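Local coordinates for protein putative nucleoside-diphosphate-sugar epimerase (Staphylococcus aureus subsp. aureus, PDB 3E48) that is of unknown function but probably binds NAD(P) in a Rossmann-type domain, as a putative nucleoside-diphosphate-sugar epimerase, at residues H11-H15 and R174-A178; H111-F115 and H248-R252; H158-A164 and E218-V224; S198-Y202 and Q269-Q274; L226-A230 and L243-H248. All coordinates share one frame; numbering follows the deposited sequence.

Interaction 1 (H11-H15 and R174-A178); sequences HLGTH and RNDIA
Arg174 lies along the first turn of helix 11-22, and His11, Leu12 and His15 all touch it. Its CG is anti to the carbonyl carbon (chi1 -69°), and the chain then runs extended to NE. This brings one face of the guanidinium against His11 CB, which sits over its centre, 3.4 Å from Arg174 NE. The methylene CD of Arg174 packs against Leu12 N. Further back, CD2 of the His15 ring meets Arg174 CB at 3.6 Å. Arg174 also makes a cation-pi contact with Tyr143.

The His15 ring also has one face over the backbone N of Asn175. Two waters lie in its plane. One joins His15 NE2 to Arg174 NH1, with 2.8 Å to each. The other joins His15 ND1 to Asn175 OD1. Both ring nitrogens are therefore occupied, which should fix the ring's rotation.

Leu12 CD1 touches Ile177 CG2 at 3.8 Å, and His15 CB meets Ala178 CB at 3.6 Å. Both Leu12 and Ile177 also rest on Met140 of strand 134-143. The axes of segments 11-15 and 174-178 cross at -55°. Arg174 NE is buried with no partner in the model. Polar links between the segments run through the two waters, and the direct contacts are van der Waals.

Interaction 2 (H111-F115 and H248-R252); sequences HNNPF and HAGAR
An Asx turn at Asn113 shapes the loop that meets the end of helix 239-251. Asn113 OD1 accepts from Phe115 N at 2.9 Å, with the donor in the carbonyl plane. The CG of Asn113 is anti to its own N (chi1 -168°), which brings OD1 within reach of Phe115 N. Its ND2 is held by Gln110. The same OD1 touches Ala249 CB at 3.4 Å.

Pro114, at the middle of the turn, is the main bump. Its CG rests on Ala249 CA at 3.7 Å and also meets Ala249 CB. The CD2 corner of the His248 ring reaches Pro114 CG at 4.0 Å. Arg252 covers the proline from another side. Its chain is extended and slides past Pro114 in the opposite direction, and Pro114 CG lies over one face of the guanidinium, toward the rim of that group. Arg252 NH2 makes a weak hydrogen bond to His248 NE2 at 3.0 Å. A water accepts from Arg252 NH1 and donates to Asn112 O, 2.8 Å from each. These links probably help to hold the guanidinium flat against the proline.

The second subunit lies close by: His111 O accepts from Ser125 OG of that subunit, and Pro114 packs on its Ser129. The loop runs between strand 100-106 and helix 118-131. Its bend is that of an Asx turn, in which an Asn side chain accepts from the backbone N two residues on.

Interaction 3 (H158-A164 and E218-V224); sequences HKLIYPA and EIKYEPV
A two-stranded parallel sheet, 159-160 beside 220-221, forms the core of this contact. Lys220 N bonds to His158 O. Leu160 N then bonds to Lys220 O at 2.8 Å, and Leu160 O accepts from Glu222 N at 2.9 Å. Beyond the paired strands, Val224 N reaches Ile161 O at 3.2 Å.

On the face with Lys159, that side chain crosses Glu222 obliquely. Both chains are extended beyond CG. Lys159 NZ and Glu222 OE1 make a salt bridge at 3.2 Å, with a weak hydrogen bond. A water donates to both Glu222 OE2 and His158 O.

On the face with Leu160, Tyr221 has CG anti to its N (chi1 177°), which sends the ring along segment 158-164. Its CD1 meets Leu160 CD2 at 4.1 Å, and Tyr162 O lies at the ring edge in plane. Pro223 CD covers one face. The hydroxyl bonds to Gly165 O and takes a long, weak bond from Ala164 N.

Past the strands, Ile161 CB packs on Val224 CG2 at 3.8 Å, while Pro163 centres an inverse gamma turn.

Leu160 and Ile219 rest on Leu154 of helix 147-157, and Leu160 also on Leu207 of helix 204-215. Further along the two segments, Pro163 and Val224 lie against Phe229 of helix 226-231, and Tyr162 stacks on Tyr247 of helix 239-251.

Interaction 4 (S198-Y202 and Q269-Q274); sequences SGYSY and QPQTLQ
Two tyrosine hydroxyls make the direct hydrogen bonds. Tyr200 OH donates to Pro270 O at a short 2.5 Å. That oxygen lies at the edge of the tyrosine ring, in its plane, and the donor is tilted 27° from the carbonyl plane. Tyr202 OH instead accepts, from Leu273 N at 3.1 Å, and the bond is nearly straight at 173°. A water 2.6 Å from Tyr202 OH lies in the ring plane and donates to Gln274 OE1. A backbone N of the helix start and a water both bind this hydroxyl.

Both tyrosines come from strand 194-203, two residues apart, and both have CG anti to the carbonyl carbon (chi1 -58° for Tyr200). This turns both rings toward segment 269-274. Gly199 and Tyr200 both face Tyr171, a classic beta bulge where strand 194-203 pairs with strand 168-172. Thr272 is the N-cap of helix 273-277, its OG1 bonded to Ser275 N.

The remaining contacts are apolar. Thr272 CG2 sits over one face of Tyr200, 4.1 Å from the ring centroid, a CH-pi contact. Pro270 CG meets Tyr200 CE1 at 3.5 Å, while Pro270 also packs on Phe262 of helix 261-266. Leu273 CB rests against Tyr202 CE2 at 3.8 Å, and the leucine continues onto Leu207 and Ile210 of helix 204-215.

Interaction 5 (L226-A230 and L243-H248); sequences LETFA and LASMYH
Phe229 is the large bump of helix 226-231, and Leu243, Ala244 and Tyr247 make the hollow that takes it. Its CG is anti to its backbone N (chi1 -172°), which projects the ring across to helix 239-251. CE2 touches Leu243 CG at 3.5 Å, near the ring plane, and Tyr247 CD2 at 3.9 Å. The Phe229 and Tyr247 rings meet obliquely, with planes at 79°. Phe229 CD2 rests on Ala244 CA at 3.7 Å.

Ala244 is small, and its CB fits between Leu226 O, Phe229 CD2 and Ala230 CB, the last at 4.2 Å. The CA atoms of Ala230 and Ala244 are the nearest across the contact.

Leu226 fills the other end. Its two methyls part around His248: CD1 lies over one face of the imidazole, 4.0 Å from the ring centroid, as a CH-pi contact, while CD2 meets His248 CB at 4.0 Å. Pro163 also lies against Leu226.

The axes of segments 226-230 and 243-248 come within 9.2 Å, and their directions differ by 138°. The contact is thus a pair of helices in the C-terminal part of the chain, packed nearer antiparallel than parallel, with Phe229 of one set in a hollow of the other.

Overall arrangement
Interaction 1 lies nearest the centre of the chain and joins the helix after the first strand of the main sheet to helix 174-186. Interaction 4 touches it: Asp176 OD2 is 2.7 Å from Gln271 N, and helix 174-186 leads into strand 194-203. Interactions 2, 3 and 5 form a second cluster. Interactions 2 and 5 share helix 239-251 and His248, with centres about 11 Å apart. Interaction 3 meets interaction 5 through Tyr162 and Tyr247, and strand 220-221 is followed by helix 226-231. Along the chain, interaction 2 spans both 3 and 5. Interactions 2 and 3 tie the NAD(P)H-binding family region to the later chain.

Interaction 1 (H11-H15 and R174-A178)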
# COMPACT_ATOMS: atom_id res chain seq x y z
N HIS B 11 -16.23 0.99 -18.13
CA HIS B 11 -16.19 2.34 -18.67
C HIS B 11 -14.83 2.68 -19.26
O HIS B 11 -14.73 3.05 -20.43
CB HIS B 11 -16.56 3.37 -17.60
CG HIS B 11 -17.99 3.31 -17.19
ND1 HIS B 11 -19.03 3.46 -18.08
CD2 HIS B 11 -18.57 3.15 -15.97
CE1 HIS B 11 -20.18 3.39 -17.44
NE2 HIS B 11 -19.93 3.20 -16.16
N LEU B 12 -13.78 2.54 -18.46
CA LEU B 12 -12.44 2.85 -18.96
C LEU B 12 -12.00 1.84 -20.02
O LEU B 12 -11.43 2.21 -21.04
CB LEU B 12 -11.43 2.89 -17.82
CG LEU B 12 -9.97 3.09 -18.24
CD1 LEU B 12 -9.79 4.43 -18.95
CD2 LEU B 12 -9.08 3.01 -17.02
N GLY B 13 -12.27 0.56 -19.77
CA GLY B 13 -11.88 -0.47 -20.72
C GLY B 13 -12.45 -0.28 -22.11
O GLY B 13 -11.79 -0.59 -23.11
N THR B 14 -13.68 0.22 -22.19
CA THR B 14 -14.33 0.44 -23.47
C THR B 14 -13.56 1.51 -24.25
O THR B 14 -13.32 1.36 -25.46
CB THR B 14 -15.81 0.85 -23.27
OG1 THR B 14 -16.52 -0.24 -22.68
CG2 THR B 14 -16.46 1.22 -24.58
N HIS B 15 -13.15 2.57 -23.56
CA HIS B 15 -12.37 3.64 -24.19
C HIS B 15 -11.08 3.07 -24.75
O HIS B 15 -10.75 3.29 -25.92
CB HIS B 15 -12.03 4.72 -23.16
CG HIS B 15 -13.14 5.69 -22.91
ND1 HIS B 15 -13.42 6.74 -23.75
CD2 HIS B 15 -14.05 5.75 -21.91
CE1 HIS B 15 -14.46 7.41 -23.29
NE2 HIS B 15 -14.86 6.83 -22.17
N ARG B 174 -11.85 10.01 -18.99
CA ARG B 174 -11.50 8.62 -19.23
C ARG B 174 -10.85 8.57 -20.61
O ARG B 174 -9.91 7.81 -20.84
CB ARG B 174 -12.73 7.71 -19.22
CG ARG B 174 -13.37 7.54 -17.87
CD ARG B 174 -14.13 6.22 -17.79
NE ARG B 174 -14.80 6.07 -16.51
CZ ARG B 174 -16.02 6.52 -16.24
NH1 ARG B 174 -16.71 7.15 -17.17
NH2 ARG B 174 -16.53 6.35 -15.03
N ASN B 175 -11.36 9.39 -21.53
CA ASN B 175 -10.79 9.42 -22.88
C ASN B 175 -9.29 9.72 -22.82
O ASN B 175 -8.50 9.06 -23.50
CB ASN B 175 -11.49 10.47 -23.73
CG ASN B 175 -10.87 10.60 -25.12
OD1 ASN B 175 -10.85 9.64 -25.89
ND2 ASN B 175 -10.36 11.79 -25.43
N ASP B 176 -8.90 10.70 -22.01
CA ASP B 176 -7.49 11.05 -21.90
C ASP B 176 -6.66 9.98 -21.20
O ASP B 176 -5.50 9.76 -21.55
CB ASP B 176 -7.32 12.40 -21.20
CG ASP B 176 -7.67 13.58 -22.10
OD1 ASP B 176 -7.69 13.41 -23.34
OD2 ASP B 176 -7.91 14.68 -21.57
N ILE B 177 -7.25 9.31 -20.21
CA ILE B 177 -6.52 8.25 -19.52
C ILE B 177 -6.26 7.17 -20.57
O ILE B 177 -5.14 6.67 -20.69
CB ILE B 177 -7.35 7.65 -18.37
CG1 ILE B 177 -7.44 8.67 -17.24
CG2 ILE B 177 -6.73 6.34 -17.89
CD1 ILE B 177 -8.43 8.30 -16.16
N ALA B 178 -7.29 6.84 -21.34
CA ALA B 178 -7.15 5.83 -22.37
C ALA B 178 -6.09 6.22 -23.40
O ALA B 178 -5.33 5.37 -23.85
CB ALA B 178 -8.49 5.59 -23.06
O HOH W 1 -16.42 7.44 -19.94
O HOH W 2 -12.10 7.39 -25.96

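Interaction 2 (H111-F115 and H248-R252)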
# COMPACT_ATOMS: atom_id res chain seq x y z
N HIS B 111 0.75 6.61 1.65
CA HIS B 111 0.73 5.88 2.92
C HIS B 111 -0.27 6.44 3.92
O HIS B 111 -0.76 5.71 4.79
CB HIS B 111 2.12 5.88 3.56
CG HIS B 111 2.58 7.23 4.03
ND1 HIS B 111 3.19 8.14 3.20
CD2 HIS B 111 2.49 7.82 5.25
CE1 HIS B 111 3.46 9.24 3.89
NE2 HIS B 111 3.05 9.07 5.13
N ASN B 112 -0.58 7.73 3.80
CA ASN B 112 -1.53 8.38 4.70
C ASN B 112 -2.81 8.84 4.01
O ASN B 112 -3.47 9.77 4.47
CB ASN B 112 -0.85 9.56 5.41
CG ASN B 112 -0.45 10.67 4.44
OD1 ASN B 112 -0.25 10.43 3.25
ND2 ASN B 112 -0.30 11.88 4.97
N ASN B 113 -3.16 8.20 2.90
CA ASN B 113 -4.38 8.58 2.20
C ASN B 113 -5.56 7.84 2.82
O ASN B 113 -5.57 6.61 2.86
CB ASN B 113 -4.26 8.24 0.71
CG ASN B 113 -5.36 8.88 -0.11
OD1 ASN B 113 -6.53 8.63 0.12
ND2 ASN B 113 -4.98 9.71 -1.08
N PRO B 114 -6.56 8.58 3.31
CA PRO B 114 -7.76 8.05 3.96
C PRO B 114 -8.77 7.36 3.04
O PRO B 114 -9.74 6.75 3.53
CB PRO B 114 -8.35 9.27 4.65
CG PRO B 114 -8.03 10.35 3.68
CD PRO B 114 -6.59 10.06 3.31
N PHE B 115 -8.57 7.46 1.73
CA PHE B 115 -9.47 6.82 0.78
C PHE B 115 -9.53 5.33 1.11
O PHE B 115 -8.49 4.67 1.23
CB PHE B 115 -8.97 7.02 -0.66
CG PHE B 115 -9.83 6.36 -1.70
CD1 PHE B 115 -11.22 6.49 -1.65
CD2 PHE B 115 -9.27 5.61 -2.72
CE1 PHE B 115 -12.03 5.88 -2.60
CE2 PHE B 115 -10.07 4.99 -3.69
CZ PHE B 115 -11.46 5.13 -3.63
N HIS B 248 -12.54 13.33 1.29
CA HIS B 248 -11.85 13.68 2.52
C HIS B 248 -10.35 13.72 2.22
O HIS B 248 -9.62 14.56 2.73
CB HIS B 248 -12.16 12.65 3.61
CG HIS B 248 -11.54 12.98 4.94
ND1 HIS B 248 -11.68 14.21 5.54
CD2 HIS B 248 -10.81 12.23 5.79
CE1 HIS B 248 -11.05 14.21 6.70
NE2 HIS B 248 -10.51 13.02 6.88
N ALA B 249 -9.90 12.80 1.37
CA ALA B 249 -8.49 12.78 0.99
C ALA B 249 -8.20 14.08 0.25
O ALA B 249 -7.10 14.63 0.33
CB ALA B 249 -8.20 11.57 0.09
N GLY B 250 -9.19 14.58 -0.49
CA GLY B 250 -9.02 15.82 -1.21
C GLY B 250 -8.91 16.99 -0.25
O GLY B 250 -8.18 17.96 -0.50
N ALA B 251 -9.65 16.92 0.85
CA ALA B 251 -9.63 17.97 1.86
C ALA B 251 -8.25 18.09 2.47
O ALA B 251 -7.84 19.16 2.92
CB ALA B 251 -10.66 17.67 2.95
N ARG B 252 -7.52 16.98 2.47
CA ARG B 252 -6.17 16.95 3.03
C ARG B 252 -5.10 17.33 2.01
O ARG B 252 -3.91 17.29 2.31
CB ARG B 252 -5.88 15.57 3.60
CG ARG B 252 -6.82 15.16 4.71
CD ARG B 252 -6.38 13.86 5.33
NE ARG B 252 -7.28 13.43 6.40
CZ ARG B 252 -7.12 12.32 7.10
NH1 ARG B 252 -6.10 11.52 6.85
NH2 ARG B 252 -7.99 12.00 8.05
O HOH W 3 -3.60 12.19 5.88

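Interaction 3 (H158-A164 and E218-V224)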
# COMPACT_ATOMS: atom_id res chain seq x y z
N HIS B 158 -28.56 23.35 -6.30
CA HIS B 158 -27.91 24.62 -6.59
C HIS B 158 -26.65 24.71 -5.74
O HIS B 158 -26.17 25.79 -5.42
CB HIS B 158 -28.82 25.81 -6.29
CG HIS B 158 -30.05 25.86 -7.14
ND1 HIS B 158 -31.13 25.03 -6.94
CD2 HIS B 158 -30.36 26.62 -8.22
CE1 HIS B 158 -32.06 25.28 -7.85
NE2 HIS B 158 -31.62 26.24 -8.64
N LYS B 159 -26.12 23.55 -5.36
CA LYS B 159 -24.92 23.50 -4.53
C LYS B 159 -24.05 22.28 -4.80
O LYS B 159 -24.55 21.19 -5.11
CB LYS B 159 -25.32 23.51 -3.05
CG LYS B 159 -26.24 24.66 -2.66
CD LYS B 159 -26.81 24.46 -1.26
CE LYS B 159 -27.81 25.54 -0.91
NZ LYS B 159 -28.42 25.33 0.44
N LEU B 160 -22.75 22.47 -4.68
CA LEU B 160 -21.77 21.39 -4.83
C LEU B 160 -21.49 21.02 -3.38
O LEU B 160 -21.04 21.87 -2.61
CB LEU B 160 -20.50 21.91 -5.50
CG LEU B 160 -19.41 20.87 -5.77
CD1 LEU B 160 -19.90 19.86 -6.80
CD2 LEU B 160 -18.15 21.58 -6.28
N ILE B 161 -21.77 19.78 -3.00
CA ILE B 161 -21.60 19.36 -1.61
C ILE B 161 -20.42 18.46 -1.24
O ILE B 161 -20.33 18.01 -0.09
CB ILE B 161 -22.89 18.67 -1.10
CG1 ILE B 161 -23.14 17.39 -1.89
CG2 ILE B 161 -24.07 19.62 -1.25
CD1 ILE B 161 -24.34 16.59 -1.41
N TYR B 162 -19.52 18.20 -2.19
CA TYR B 162 -18.37 17.36 -1.90
C TYR B 162 -17.63 17.85 -0.65
O TYR B 162 -17.22 19.00 -0.57
CB TYR B 162 -17.39 17.35 -3.07
CG TYR B 162 -17.91 16.73 -4.35
CD1 TYR B 162 -18.59 15.51 -4.34
CD2 TYR B 162 -17.64 17.32 -5.59
CE1 TYR B 162 -18.98 14.89 -5.53
CE2 TYR B 162 -18.03 16.71 -6.78
CZ TYR B 162 -18.70 15.50 -6.75
OH TYR B 162 -19.05 14.90 -7.94
N PRO B 163 -17.46 16.98 0.36
CA PRO B 163 -16.77 17.35 1.60
C PRO B 163 -15.27 17.33 1.38
O PRO B 163 -14.55 16.51 1.97
CB PRO B 163 -17.23 16.27 2.57
CG PRO B 163 -17.33 15.06 1.69
CD PRO B 163 -18.02 15.62 0.45
N ALA B 164 -14.79 18.24 0.54
CA ALA B 164 -13.37 18.31 0.21
C ALA B 164 -12.69 19.55 0.78
O ALA B 164 -11.56 19.86 0.41
CB ALA B 164 -13.19 18.28 -1.31
N GLU B 218 -27.20 28.58 -11.22
CA GLU B 218 -26.29 28.90 -10.13
C GLU B 218 -26.02 27.70 -9.23
O GLU B 218 -26.94 27.08 -8.70
CB GLU B 218 -26.85 30.06 -9.28
CG GLU B 218 -28.27 29.84 -8.77
CD GLU B 218 -29.33 30.02 -9.84
OE1 GLU B 218 -29.40 31.13 -10.42
OE2 GLU B 218 -30.08 29.06 -10.11
N ILE B 219 -24.74 27.37 -9.07
CA ILE B 219 -24.32 26.26 -8.22
C ILE B 219 -23.16 26.74 -7.35
O ILE B 219 -22.07 26.99 -7.85
CB ILE B 219 -23.85 25.05 -9.07
CG1 ILE B 219 -24.98 24.58 -9.99
CG2 ILE B 219 -23.41 23.92 -8.16
CD1 ILE B 219 -24.60 23.44 -10.91
N LYS B 220 -23.40 26.86 -6.06
CA LYS B 220 -22.37 27.32 -5.14
C LYS B 220 -21.81 26.16 -4.33
O LYS B 220 -22.48 25.16 -4.10
CB LYS B 220 -22.94 28.39 -4.20
CG LYS B 220 -23.48 29.62 -4.92
CD LYS B 220 -23.98 30.67 -3.94
CE LYS B 220 -24.62 31.86 -4.65
NZ LYS B 220 -23.68 32.53 -5.60
N TYR B 221 -20.56 26.30 -3.91
CA TYR B 221 -19.91 25.25 -3.12
C TYR B 221 -20.31 25.34 -1.66
O TYR B 221 -19.85 26.22 -0.93
CB TYR B 221 -18.39 25.35 -3.25
CG TYR B 221 -17.63 24.35 -2.40
CD1 TYR B 221 -17.96 23.00 -2.43
CD2 TYR B 221 -16.56 24.75 -1.60
CE1 TYR B 221 -17.24 22.06 -1.69
CE2 TYR B 221 -15.84 23.83 -0.85
CZ TYR B 221 -16.18 22.49 -0.90
OH TYR B 221 -15.44 21.57 -0.19
N GLU B 222 -21.18 24.43 -1.24
CA GLU B 222 -21.64 24.36 0.15
C GLU B 222 -21.51 22.91 0.59
O GLU B 222 -22.48 22.16 0.62
CB GLU B 222 -23.10 24.81 0.25
CG GLU B 222 -23.30 26.29 -0.01
CD GLU B 222 -24.76 26.70 0.04
OE1 GLU B 222 -25.44 26.39 1.05
OE2 GLU B 222 -25.24 27.33 -0.93
N PRO B 223 -20.28 22.50 0.94
CA PRO B 223 -19.99 21.14 1.38
C PRO B 223 -20.73 20.68 2.63
O PRO B 223 -20.82 21.42 3.61
CB PRO B 223 -18.47 21.17 1.58
CG PRO B 223 -18.23 22.57 2.03
CD PRO B 223 -19.10 23.37 1.08
N VAL B 224 -21.26 19.47 2.57
CA VAL B 224 -21.96 18.89 3.70
C VAL B 224 -20.96 18.08 4.50
O VAL B 224 -19.82 17.89 4.07
CB VAL B 224 -23.12 17.97 3.24
CG1 VAL B 224 -24.20 18.79 2.57
CG2 VAL B 224 -22.60 16.90 2.29
O HOH W 4 -26.89 27.60 -3.48

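Interaction 4 (S198-Y202 and Q269-Q274)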
# COMPACT_ATOMS: atom_id res chain seq x y z
N SER B 198 -2.45 12.91 -15.26
CA SER B 198 -3.21 13.98 -14.63
C SER B 198 -3.77 14.95 -15.67
O SER B 198 -3.26 15.05 -16.78
CB SER B 198 -2.32 14.73 -13.64
OG SER B 198 -1.21 15.33 -14.29
N GLY B 199 -4.85 15.64 -15.30
CA GLY B 199 -5.46 16.60 -16.20
C GLY B 199 -5.35 18.00 -15.63
O GLY B 199 -4.36 18.70 -15.89
N TYR B 200 -6.35 18.43 -14.87
CA TYR B 200 -6.32 19.76 -14.26
C TYR B 200 -6.82 19.71 -12.82
O TYR B 200 -7.75 18.97 -12.50
CB TYR B 200 -7.19 20.75 -15.05
CG TYR B 200 -6.77 20.88 -16.50
CD1 TYR B 200 -7.30 20.03 -17.47
CD2 TYR B 200 -5.80 21.80 -16.88
CE1 TYR B 200 -6.87 20.10 -18.79
CE2 TYR B 200 -5.36 21.88 -18.20
CZ TYR B 200 -5.89 21.02 -19.15
OH TYR B 200 -5.45 21.07 -20.45
N SER B 201 -6.18 20.50 -11.96
CA SER B 201 -6.56 20.57 -10.55
C SER B 201 -7.50 21.75 -10.35
O SER B 201 -7.22 22.87 -10.80
CB SER B 201 -5.33 20.74 -9.66
OG SER B 201 -4.50 19.59 -9.70
N TYR B 202 -8.61 21.49 -9.68
CA TYR B 202 -9.61 22.51 -9.40
C TYR B 202 -9.99 22.45 -7.93
O TYR B 202 -10.16 21.37 -7.37
CB TYR B 202 -10.89 22.23 -10.20
CG TYR B 202 -10.73 22.11 -11.70
CD1 TYR B 202 -10.38 23.21 -12.48
CD2 TYR B 202 -10.98 20.90 -12.34
CE1 TYR B 202 -10.31 23.12 -13.86
CE2 TYR B 202 -10.91 20.79 -13.73
CZ TYR B 202 -10.57 21.90 -14.48
OH TYR B 202 -10.51 21.81 -15.85
N GLN B 269 -2.38 18.39 -25.03
CA GLN B 269 -2.86 18.91 -23.76
C GLN B 269 -4.11 18.13 -23.34
O GLN B 269 -4.93 17.77 -24.19
CB GLN B 269 -3.22 20.39 -23.89
CG GLN B 269 -2.05 21.31 -24.22
CD GLN B 269 -1.11 21.49 -23.06
OE1 GLN B 269 -1.53 21.83 -21.95
NE2 GLN B 269 0.18 21.28 -23.30
N PRO B 270 -4.26 17.84 -22.04
CA PRO B 270 -5.46 17.11 -21.61
C PRO B 270 -6.68 18.00 -21.79
O PRO B 270 -6.57 19.22 -21.78
CB PRO B 270 -5.16 16.80 -20.14
CG PRO B 270 -4.27 17.93 -19.72
CD PRO B 270 -3.34 18.06 -20.91
N GLN B 271 -7.85 17.38 -21.96
CA GLN B 271 -9.08 18.14 -22.13
C GLN B 271 -9.54 18.74 -20.81
O GLN B 271 -9.58 18.06 -19.79
CB GLN B 271 -10.18 17.25 -22.70
CG GLN B 271 -11.42 18.03 -23.09
CD GLN B 271 -12.50 17.16 -23.69
OE1 GLN B 271 -13.41 17.66 -24.37
NE2 GLN B 271 -12.43 15.86 -23.45
N THR B 272 -9.87 20.03 -20.83
CA THR B 272 -10.34 20.73 -19.64
C THR B 272 -11.77 20.31 -19.32
O THR B 272 -12.47 19.78 -20.18
CB THR B 272 -10.37 22.25 -19.86
OG1 THR B 272 -11.35 22.55 -20.87
CG2 THR B 272 -9.01 22.75 -20.31
N LEU B 273 -12.21 20.57 -18.09
CA LEU B 273 -13.58 20.22 -17.72
C LEU B 273 -14.57 21.04 -18.55
O LEU B 273 -15.58 20.52 -19.02
CB LEU B 273 -13.81 20.48 -16.23
CG LEU B 273 -15.24 20.24 -15.71
CD1 LEU B 273 -15.70 18.82 -16.05
CD2 LEU B 273 -15.26 20.45 -14.21
N GLN B 274 -14.27 22.32 -18.74
CA GLN B 274 -15.13 23.22 -19.51
C GLN B 274 -15.37 22.64 -20.91
O GLN B 274 -16.50 22.59 -21.39
CB GLN B 274 -14.48 24.60 -19.66
CG GLN B 274 -14.04 25.27 -18.36
CD GLN B 274 -12.62 24.90 -17.95
OE1 GLN B 274 -12.35 23.78 -17.51
NE2 GLN B 274 -11.69 25.85 -18.10
O HOH W 5 -9.33 23.93 -16.71

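Interaction 5 (L226-A230 and L243-H248)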
# COMPACT_ATOMS: atom_id res chain seq x y z
N LEU B 226 -19.15 14.82 6.35
CA LEU B 226 -18.74 13.53 5.80
C LEU B 226 -19.81 12.48 6.07
O LEU B 226 -20.04 11.59 5.24
CB LEU B 226 -17.42 13.08 6.43
CG LEU B 226 -16.18 13.93 6.11
CD1 LEU B 226 -15.02 13.50 7.01
CD2 LEU B 226 -15.81 13.76 4.64
N GLU B 227 -20.48 12.59 7.21
CA GLU B 227 -21.53 11.64 7.58
C GLU B 227 -22.74 11.80 6.66
O GLU B 227 -23.28 10.81 6.16
CB GLU B 227 -21.97 11.87 9.04
CG GLU B 227 -20.86 11.78 10.07
CD GLU B 227 -19.85 12.91 9.97
OE1 GLU B 227 -20.27 14.09 9.99
OE2 GLU B 227 -18.64 12.63 9.88
N THR B 228 -23.15 13.04 6.44
CA THR B 228 -24.30 13.33 5.58
C THR B 228 -24.05 12.87 4.14
O THR B 228 -24.92 12.26 3.52
CB THR B 228 -24.63 14.84 5.58
OG1 THR B 228 -24.91 15.26 6.92
CG2 THR B 228 -25.84 15.12 4.71
N PHE B 229 -22.86 13.15 3.62
CA PHE B 229 -22.51 12.76 2.26
C PHE B 229 -22.59 11.24 2.10
O PHE B 229 -23.16 10.73 1.14
CB PHE B 229 -21.10 13.24 1.91
CG PHE B 229 -20.75 13.05 0.47
CD1 PHE B 229 -21.26 13.91 -0.50
CD2 PHE B 229 -19.92 12.01 0.07
CE1 PHE B 229 -20.95 13.73 -1.85
CE2 PHE B 229 -19.60 11.82 -1.27
CZ PHE B 229 -20.12 12.68 -2.23
N ALA B 230 -22.00 10.51 3.04
CA ALA B 230 -21.99 9.06 2.99
C ALA B 230 -23.41 8.50 3.05
O ALA B 230 -23.73 7.52 2.38
CB ALA B 230 -21.17 8.50 4.15
N LEU B 243 -17.00 6.79 -0.71
CA LEU B 243 -17.01 7.96 -1.56
C LEU B 243 -16.62 9.19 -0.74
O LEU B 243 -15.86 10.04 -1.19
CB LEU B 243 -18.40 8.16 -2.17
CG LEU B 243 -18.50 9.17 -3.31
CD1 LEU B 243 -17.64 8.71 -4.49
CD2 LEU B 243 -19.94 9.31 -3.73
N ALA B 244 -17.15 9.27 0.48
CA ALA B 244 -16.83 10.40 1.35
C ALA B 244 -15.33 10.43 1.65
O ALA B 244 -14.72 11.50 1.64
CB ALA B 244 -17.63 10.29 2.65
N SER B 245 -14.74 9.27 1.91
CA SER B 245 -13.32 9.20 2.22
C SER B 245 -12.47 9.69 1.06
O SER B 245 -11.35 10.19 1.25
CB SER B 245 -12.91 7.76 2.59
OG SER B 245 -12.79 6.92 1.46
N MSE B 246 -13.00 9.56 -0.16
CA MSE B 246 -12.27 10.01 -1.34
C MSE B 246 -12.17 11.54 -1.30
O MSE B 246 -11.09 12.10 -1.47
CB MSE B 246 -12.99 9.54 -2.61
CG MSE B 246 -12.20 9.74 -3.89
SE MSE B 246 -13.01 8.78 -5.37
CE MSE B 246 -14.50 9.98 -5.69
N TYR B 247 -13.29 12.22 -1.07
CA TYR B 247 -13.25 13.67 -1.01
C TYR B 247 -12.53 14.15 0.25
O TYR B 247 -11.95 15.23 0.27
CB TYR B 247 -14.67 14.23 -1.10
CG TYR B 247 -15.24 13.97 -2.48
CD1 TYR B 247 -14.73 14.64 -3.59
CD2 TYR B 247 -16.17 12.96 -2.69
CE1 TYR B 247 -15.14 14.31 -4.88
CE2 TYR B 247 -16.59 12.61 -3.98
CZ TYR B 247 -16.06 13.29 -5.07
OH TYR B 247 -16.43 12.94 -6.35
N HIS B 248 -12.54 13.33 1.29
CA HIS B 248 -11.85 13.68 2.52
C HIS B 248 -10.35 13.72 2.22
O HIS B 248 -9.62 14.56 2.73
CB HIS B 248 -12.16 12.65 3.61
CG HIS B 248 -11.54 12.98 4.94
ND1 HIS B 248 -11.68 14.21 5.54
CD2 HIS B 248 -10.81 12.23 5.79
CE1 HIS B 248 -11.05 14.21 6.70
NE2 HIS B 248 -10.51 13.02 6.88